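Local coordinates for Phosphoglucomutase/phosphomannomutase family protein (Burkholderia thailandensis, PDB 3UW2) that probably moves a phosphate group from one position to another within a sugar phosphate, as members of the phosphohexose mutase family do with a bound metal ion, at residues S26-Y31 and G155-I160; F139-V142 and A147-G150. All blocks are in the same frame, centred on the assembly; numbering follows the deposited sequence.

Contact 1: S26-Y31 and G155-I160; sequences SIFKAY and GLYKRI
Apolar packing of one aromatic ring against a helix joins residues 26-31, the loop that leads into strand 33-36, to residues 155-160 on helix 151-161, within the first alpha/beta/alpha domain. Phe28 supplies nearly all of the loop side. With CG turned away from its own carbonyl carbon (chi1 -68°), the ring reaches across to the helix and lies against the start of the Tyr157 side chain. The methylene CB of Tyr157 sits over the middle of one ring face, 3.5 Å from the centroid of the Phe28 ring and only 5° off its normal, a CH-pi contact. The helix backbone joins in, since Phe28 CE1 comes within 3.6 Å of Tyr157 N.

The two aromatic side chains cross at about a right angle, while their ring planes meet obliquely at 57°. Tyr157 CG stands anti to its backbone N, and from there the phenol runs on past the phenylalanine; Tyr157 CD1 still passes Phe28 CE2 at 3.7 Å, but the hydroxyl lies well beyond the phenylalanine. Two further apolar groups approach Phe28 obliquely: Leu156 CB lies 4.2 Å from Phe28 CE1, and Ile160 CD1 lies 4.1 Å from Phe28 CZ. One ring thus meets residues 156, 157 and 160, spanning a full helical turn, without a single hydrogen bond between the segments.

On the loop itself, Lys29 NZ folds back to donate to Ser26 O at 2.8 Å, closing a short bridge across Ile27 and Phe28. Gln154, one residue ahead of the helical segment, adds a polar tie through its side-chain amide to the carbonyl of Phe28. Phe28 also rests on Ile33 of strand 33-36, while Ile160, beside it, continues the packing to Ser48 and Ala52 of helix 43-59.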
loop_
_atom_site.group_PDB
_atom_site.type_symbol
_atom_site.label_atom_id
_atom_site.label_comp_id
_atom_site.label_asym_id
_atom_site.label_seq_id
_atom_site.Cartn_x
_atom_site.Cartn_y
_atom_site.Cartn_z
ATOM N N SER A 26 6.747 -19.071 10.103
ATOM C CA SER A 26 6.491 -18.675 8.705
ATOM C C SER A 26 5.391 -17.592 8.505
ATOM O O SER A 26 5.348 -16.976 7.430
ATOM C CB SER A 26 6.189 -19.906 7.845
ATOM O OG SER A 26 4.842 -20.321 8.089
ATOM N N ILE A 27 4.521 -17.344 9.502
ATOM C CA ILE A 27 3.484 -16.322 9.301
ATOM C C ILE A 27 4.024 -14.933 9.615
ATOM O O ILE A 27 3.349 -13.921 9.331
ATOM C CB ILE A 27 2.189 -16.572 10.109
ATOM C CG1 ILE A 27 2.428 -16.453 11.617
ATOM C CG2 ILE A 27 1.563 -17.916 9.758
ATOM C CD1 ILE A 27 1.156 -16.570 12.462
ATOM N N PHE A 28 5.214 -14.880 10.237
ATOM C CA PHE A 28 5.809 -13.606 10.624
ATOM C C PHE A 28 6.620 -13.131 9.474
ATOM O O PHE A 28 7.774 -13.565 9.368
ATOM C CB PHE A 28 6.615 -13.731 11.931
ATOM C CG PHE A 28 5.743 -14.006 13.122
ATOM C CD1 PHE A 28 5.328 -12.975 13.929
ATOM C CD2 PHE A 28 5.231 -15.301 13.346
ATOM C CE1 PHE A 28 4.489 -13.226 14.970
ATOM C CE2 PHE A 28 4.391 -15.557 14.409
ATOM C CZ PHE A 28 3.993 -14.498 15.200
ATOM N N LYS A 29 6.034 -12.261 8.617
ATOM C CA LYS A 29 6.717 -11.839 7.359
ATOM C C LYS A 29 7.482 -10.547 7.576
ATOM O O LYS A 29 7.580 -10.052 8.701
ATOM C CB LYS A 29 5.735 -11.673 6.188
ATOM C CG LYS A 29 4.641 -12.723 6.196
ATOM C CD LYS A 29 5.153 -14.012 5.566
ATOM C CE LYS A 29 3.991 -14.939 5.237
ATOM N NZ LYS A 29 4.598 -16.240 4.833
ATOM N N ALA A 30 8.046 -10.001 6.504
ATOM C CA ALA A 30 8.858 -8.787 6.615
ATOM C C ALA A 30 8.066 -7.603 7.150
ATOM O O ALA A 30 8.573 -6.837 7.993
ATOM C CB ALA A 30 9.485 -8.441 5.261
ATOM N N TYR A 31 6.820 -7.457 6.687
ATOM C CA TYR A 31 6.093 -6.196 6.911
ATOM C C TYR A 31 4.787 -6.368 7.656
ATOM O O TYR A 31 4.125 -5.392 8.027
ATOM C CB TYR A 31 5.865 -5.496 5.572
ATOM C CG TYR A 31 7.139 -5.179 4.857
ATOM C CD1 TYR A 31 8.195 -4.490 5.494
ATOM C CD2 TYR A 31 7.317 -5.596 3.539
ATOM C CE1 TYR A 31 9.376 -4.220 4.825
ATOM C CE2 TYR A 31 8.483 -5.321 2.873
ATOM C CZ TYR A 31 9.502 -4.625 3.512
ATOM O OH TYR A 31 10.628 -4.408 2.769
ATOM N N GLY A 155 10.490 -10.251 16.688
ATOM C CA GLY A 155 10.400 -10.135 18.139
ATOM C C GLY A 155 9.045 -10.472 18.766
ATOM O O GLY A 155 9.002 -10.874 19.948
ATOM N N LEU A 156 7.935 -10.323 18.010
ATOM C CA LEU A 156 6.638 -10.790 18.519
ATOM C C LEU A 156 6.587 -12.337 18.541
ATOM O O LEU A 156 6.166 -12.937 19.496
ATOM C CB LEU A 156 5.446 -10.224 17.707
ATOM C CG LEU A 156 5.444 -8.712 17.544
ATOM C CD1 LEU A 156 4.404 -8.267 16.505
ATOM C CD2 LEU A 156 5.205 -8.040 18.891
ATOM N N TYR A 157 7.052 -12.953 17.481
ATOM C CA TYR A 157 7.128 -14.418 17.379
ATOM C C TYR A 157 7.987 -14.931 18.543
ATOM O O TYR A 157 7.563 -15.822 19.273
ATOM C CB TYR A 157 7.725 -14.831 16.028
ATOM C CG TYR A 157 8.175 -16.309 16.000
ATOM C CD1 TYR A 157 7.229 -17.329 15.913
ATOM C CD2 TYR A 157 9.524 -16.672 16.080
ATOM C CE1 TYR A 157 7.620 -18.655 15.925
ATOM C CE2 TYR A 157 9.933 -18.009 16.095
ATOM C CZ TYR A 157 8.952 -18.989 16.005
ATOM O OH TYR A 157 9.240 -20.343 15.978
ATOM N N LYS A 158 9.166 -14.322 18.746
ATOM C CA LYS A 158 10.056 -14.696 19.873
ATOM C C LYS A 158 9.408 -14.570 21.296
ATOM O O LYS A 158 9.550 -15.514 22.125
ATOM C CB LYS A 158 11.464 -14.021 19.761
ATOM N N ARG A 159 8.660 -13.489 21.575
ATOM C CA ARG A 159 7.869 -13.423 22.840
ATOM C C ARG A 159 6.913 -14.604 22.985
ATOM O O ARG A 159 6.727 -15.096 24.094
ATOM C CB ARG A 159 6.986 -12.157 22.929
ATOM C CG ARG A 159 7.722 -10.830 23.196
ATOM C CD ARG A 159 6.709 -9.705 23.386
ATOM N NE ARG A 159 7.362 -8.449 23.820
ATOM C CZ ARG A 159 7.671 -8.148 25.085
ATOM N NH1 ARG A 159 7.448 -9.026 26.068
ATOM N NH2 ARG A 159 8.259 -6.988 25.368
ATOM N N ILE A 160 6.310 -15.046 21.875
ATOM C CA ILE A 160 5.358 -16.167 21.901
ATOM C C ILE A 160 6.017 -17.508 22.205
ATOM O O ILE A 160 5.588 -18.227 23.104
ATOM C CB ILE A 160 4.464 -16.209 20.632
ATOM C CG1 ILE A 160 3.666 -14.852 20.538
ATOM C CG2 ILE A 160 3.537 -17.465 20.723
ATOM C CD1 ILE A 160 3.065 -14.541 19.166
#

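Contact 2: F139-V142 and A147-G150; sequences FKMV and AIYG. With EDO (1,2-ethanediol), chain F; PO4 (phosphate ion), chain B.
Met141 overlaps Ile148 through the base of its side chain, with Met141 CB 3.9 Å from Ile148 CD1. The methionine is bent at its last torsion (chi3 -68°), and the thioether curls past the same methyl group: Met141 SD and Met141 CE are each 4.2 Å from Ile148 CD1. The isoleucine meets it with CG1 set between its own backbone N and carbonyl carbon (chi1 61°), which brings the longer branch, rather than CG2, across to the strand. The two side chains cross obliquely, and both also lean on Ile153 and Leu156 of helix 151-161.

Beside this apolar pair strand 136-143 turns back into the short strand 146-147, and the backbones come closest at Val142 and Ala147, CA to CA 4.6 Å. Beyond Ala147 the chain leaves the strand pairing, and Gly150 takes the N-cap position of helix 151-161, with a backbone phi of 49° that suits glycine.

Lys140 turns to the other side of the strand from Met141. Its chain is extended beyond CG, and Lys140 NZ donates to phosphate O4 at 2.7 Å while forming salt bridges with Asp266 and Asp268, two of the three zinc ligands. His131 holds the same phosphate, an ion probably taken from the crystallisation liquor. The chemistry therefore divides by face: sulfur and methyl groups bury one side against the helix, whereas the other carries a lysine bridging an anion and the zinc-binding carboxylates, consistent with a strand that sends a lysine toward the metal site.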
loop_
_atom_site.group_PDB
_atom_site.type_symbol
_atom_site.label_atom_id
_atom_site.label_comp_id
_atom_site.label_asym_id
_atom_site.label_seq_id
_atom_site.Cartn_x
_atom_site.Cartn_y
_atom_site.Cartn_z
ATOM N N PHE A 139 -2.282 -9.538 9.907
ATOM C CA PHE A 139 -2.332 -8.382 10.822
ATOM C C PHE A 139 -1.354 -7.316 10.338
ATOM O O PHE A 139 -0.171 -7.621 10.061
ATOM C CB PHE A 139 -1.951 -8.822 12.242
ATOM C CG PHE A 139 -2.772 -10.014 12.757
ATOM C CD1 PHE A 139 -3.864 -9.814 13.565
ATOM C CD2 PHE A 139 -2.394 -11.353 12.422
ATOM C CE1 PHE A 139 -4.618 -10.895 14.028
ATOM C CE2 PHE A 139 -3.133 -12.439 12.878
ATOM C CZ PHE A 139 -4.269 -12.206 13.697
ATOM N N LYS A 140 -1.842 -6.095 10.233
ATOM C CA LYS A 140 -1.032 -4.940 9.868
ATOM C C LYS A 140 -0.899 -4.142 11.156
ATOM O O LYS A 140 -1.917 -3.896 11.779
ATOM C CB LYS A 140 -1.735 -4.162 8.720
ATOM C CG LYS A 140 -1.617 -4.904 7.355
ATOM C CD LYS A 140 -2.076 -4.058 6.136
ATOM C CE LYS A 140 -1.767 -4.784 4.835
ATOM N NZ LYS A 140 -2.564 -4.293 3.685
ATOM N N MET A 141 0.339 -3.793 11.578
ATOM C CA MET A 141 0.581 -3.328 12.946
ATOM C C MET A 141 1.271 -1.970 13.009
ATOM O O MET A 141 2.314 -1.773 12.373
ATOM C CB MET A 141 1.438 -4.339 13.658
ATOM C CG MET A 141 0.671 -5.666 13.911
ATOM S SD MET A 141 1.786 -7.015 14.352
ATOM C CE MET A 141 2.670 -7.278 12.818
ATOM N N VAL A 142 0.686 -1.050 13.752
ATOM C CA VAL A 142 1.346 0.245 13.983
ATOM C C VAL A 142 1.636 0.371 15.456
ATOM O O VAL A 142 0.719 0.377 16.290
ATOM C CB VAL A 142 0.533 1.413 13.411
ATOM C CG1 VAL A 142 1.195 2.753 13.836
ATOM C CG2 VAL A 142 0.490 1.292 11.872
ATOM N N ALA A 147 5.217 1.867 11.636
ATOM C CA ALA A 147 4.793 0.669 10.971
ATOM C C ALA A 147 5.971 -0.312 11.089
ATOM O O ALA A 147 6.939 -0.249 10.319
ATOM C CB ALA A 147 4.420 0.942 9.500
ATOM N N ILE A 148 5.841 -1.243 12.024
ATOM C CA ILE A 148 6.942 -2.090 12.451
ATOM C C ILE A 148 7.240 -3.120 11.406
ATOM O O ILE A 148 6.348 -3.562 10.720
ATOM C CB ILE A 148 6.610 -2.812 13.783
ATOM C CG1 ILE A 148 5.365 -3.736 13.653
ATOM C CG2 ILE A 148 6.402 -1.780 14.883
ATOM C CD1 ILE A 148 5.164 -4.622 14.898
ATOM N N TYR A 149 8.506 -3.464 11.264
ATOM C CA TYR A 149 8.898 -4.466 10.258
ATOM C C TYR A 149 10.122 -5.247 10.708
ATOM O O TYR A 149 10.681 -4.965 11.771
ATOM C CB TYR A 149 9.106 -3.792 8.891
ATOM C CG TYR A 149 10.180 -2.757 8.885
ATOM C CD1 TYR A 149 9.898 -1.412 9.240
ATOM C CD2 TYR A 149 11.475 -3.101 8.529
ATOM C CE1 TYR A 149 10.908 -0.451 9.233
ATOM C CE2 TYR A 149 12.492 -2.158 8.513
ATOM C CZ TYR A 149 12.195 -0.829 8.850
ATOM O OH TYR A 149 13.226 0.113 8.814
ATOM N N GLY A 150 10.534 -6.230 9.886
ATOM C CA GLY A 150 11.748 -6.997 10.114
ATOM C C GLY A 150 11.860 -7.530 11.525
ATOM O O GLY A 150 10.996 -8.306 11.973
HETATM C C1 EDO F . 14.375 -3.259 12.113
HETATM O O1 EDO F . 13.260 -3.126 13.020
HETATM C C2 EDO F . 14.027 -4.381 11.163
HETATM O O2 EDO F . 14.932 -5.502 11.240
HETATM P P PO4 B . -2.067 -6.013 0.786
HETATM O O2 PO4 B . -2.243 -4.545 0.413
HETATM O O3 PO4 B . -1.467 -6.774 -0.373
HETATM O O4 PO4 B . -1.429 -6.229 2.121
#

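Contact 1 and contact 2 illustrate how one helix can be fastened at two depths. Both draw on helix 151-161: residues 26-31 pack on its body, in a partly buried place about 20 Å from the centre of the chain, whereas residues 147-150 lead into its start from a buried hairpin about 13 Å from that centre. They meet directly, Ala30 O probably accepting a hydrogen bond from Gly150 N at 2.8 Å, and Leu156 CD1 packing on Met141 SD at 3.6 Å. Aromatic surface dominates contact 1, away from the annotated sites; contact 2 pairs aliphatic and thioether groups, and its strand also faces the zinc-binding region.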